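Local atomic coordinates of oxidoreductase, Gfo/Idh/MocA family (Pseudomonas syringae pv. tomato, PDB entry 3DTY), a protein that probably acts as a nucleotide-dependent oxidoreductase of the Gfo/Idh/MocA family, with an NAD-binding Rossmann domain and bound magnesium. Residues S351-Q354 and A355-V359. Sequence-based numbering, arbitrary orientation.
Sequences SDTQ and ALSAV
Asp352 caps the start of a short helix by reaching forward with its carboxylate to the amide of Ala355. OD1 of Asp352 accepts the backbone N of Ala355 at 3.0 Å in a nearly straight bond. The donor nevertheless arrives from above the carboxylate plane, 63° out of it. The side chain gets there because CG stands anti to the backbone N of Asp352 (chi1 -161°), which folds the acid forward beside its own carbonyl carbon. Aspartate suits this N-cap: its short arm meets an amide of the first turn, and its negative charge probably interacts favourably with the helix dipole. The other oxygen, OD2, forms a salt bridge with Arg350.

The same two residues also pack. The methyl of Ala355 lies against the carboxylate, with both OD1 and OD2 of Asp352 3.3 Å from its CB. The approach of CB to CG of Asp352, 3.1 Å, is unusually tight and its exact value doubtful; alanine suits the place because a methyl takes up little room. Leu356 instead lays a branched, apolar side chain against Ala344, Ala347 and Thr348 of helix 330-349.

Main-chain bonds hold the short helix 353-357, which follows helix 330-349 after a three-residue link in the C-terminal alpha/beta domain. Ser351, the first residue after the longer helix to leave helical geometry, forms a Schellman motif with positive phi, and the N-cap at Asp352 follows at once. Leu356 N donates to Asp352 O at 2.8 Å, and Ala358 N reaches Gln354 O only weakly, at 3.3 Å.

Thr353 O is gripped twice by Ser357. The backbone N of Ser357 binds it at 2.9 Å, and OG of Ser357, held beside its own N (chi1 -63°), adds a bond of 3.2 Å from above the carbonyl plane. A serine hydroxyl can thus bond within the helix while remaining on the exposed surface.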
loop_
_atom_site.group_PDB
_atom_site.type_symbol
_atom_site.label_atom_id
_atom_site.label_comp_id
_atom_site.label_asym_id
_atom_site.label_seq_id
_atom_site.Cartn_x
_atom_site.Cartn_y
_atom_site.Cartn_z
ATOM N N SER A 351 18.833 41.409 15.222
ATOM C CA SER A 351 18.043 42.490 14.632
ATOM C C SER A 351 18.137 42.394 13.111
ATOM O O SER A 351 18.151 43.406 12.410
ATOM C CB SER A 351 18.557 43.859 15.102
ATOM O OG SER A 351 18.457 43.994 16.511
ATOM N N ASP A 352 18.195 41.160 12.615
ATOM C CA ASP A 352 18.307 40.892 11.183
ATOM C C ASP A 352 16.966 40.454 10.587
ATOM O O ASP A 352 16.697 39.258 10.457
ATOM C CB ASP A 352 19.349 39.800 10.960
ATOM C CG ASP A 352 19.876 39.774 9.544
ATOM O OD1 ASP A 352 19.141 40.201 8.631
ATOM O OD2 ASP A 352 21.020 39.311 9.352
ATOM N N THR A 353 16.134 41.423 10.215
ATOM C CA THR A 353 14.817 41.141 9.643
ATOM C C THR A 353 14.854 40.246 8.411
ATOM O O THR A 353 14.130 39.251 8.340
ATOM C CB THR A 353 14.086 42.432 9.262
ATOM O OG1 THR A 353 14.060 43.309 10.388
ATOM C CG2 THR A 353 12.654 42.124 8.843
ATOM N N GLN A 354 15.679 40.611 7.435
ATOM C CA GLN A 354 15.796 39.822 6.217
ATOM C C GLN A 354 16.189 38.383 6.544
ATOM O O GLN A 354 15.588 37.443 6.032
ATOM C CB GLN A 354 16.813 40.462 5.266
ATOM C CG GLN A 354 16.163 41.326 4.185
ATOM C CD GLN A 354 17.159 42.157 3.390
ATOM O OE1 GLN A 354 18.205 41.664 2.956
ATOM N NE2 GLN A 354 16.826 43.426 3.186
ATOM N N ALA A 355 17.184 38.208 7.407
ATOM C CA ALA A 355 17.605 36.865 7.787
ATOM C C ALA A 355 16.428 36.133 8.445
ATOM O O ALA A 355 16.135 34.984 8.117
ATOM C CB ALA A 355 18.783 36.934 8.747
ATOM N N LEU A 356 15.749 36.811 9.362
ATOM C CA LEU A 356 14.619 36.218 10.056
ATOM C C LEU A 356 13.550 35.718 9.092
ATOM O O LEU A 356 12.989 34.640 9.282
ATOM C CB LEU A 356 14.011 37.232 11.025
ATOM C CG LEU A 356 12.775 36.810 11.827
ATOM C CD1 LEU A 356 13.064 35.530 12.610
ATOM C CD2 LEU A 356 12.384 37.942 12.779
ATOM N N SER A 357 13.273 36.498 8.053
ATOM C CA SER A 357 12.258 36.128 7.072
ATOM C C SER A 357 12.637 34.884 6.274
ATOM O O SER A 357 11.768 34.206 5.733
ATOM C CB SER A 357 11.999 37.294 6.116
ATOM O OG SER A 357 11.480 38.410 6.818
ATOM N N ALA A 358 13.932 34.587 6.206
ATOM C CA ALA A 358 14.407 33.418 5.480
ATOM C C ALA A 358 14.217 32.138 6.293
ATOM O O ALA A 358 14.433 31.040 5.783
ATOM C CB ALA A 358 15.870 33.591 5.121
ATOM N N VAL A 359 13.820 32.279 7.557
ATOM C CA VAL A 359 13.600 31.120 8.419
ATOM C C VAL A 359 12.123 30.737 8.407
ATOM O O VAL A 359 11.285 31.443 8.972
ATOM C CB VAL A 359 14.024 31.410 9.875
ATOM C CG1 VAL A 359 13.799 30.178 10.738
ATOM C CG2 VAL A 359 15.478 31.839 9.916
#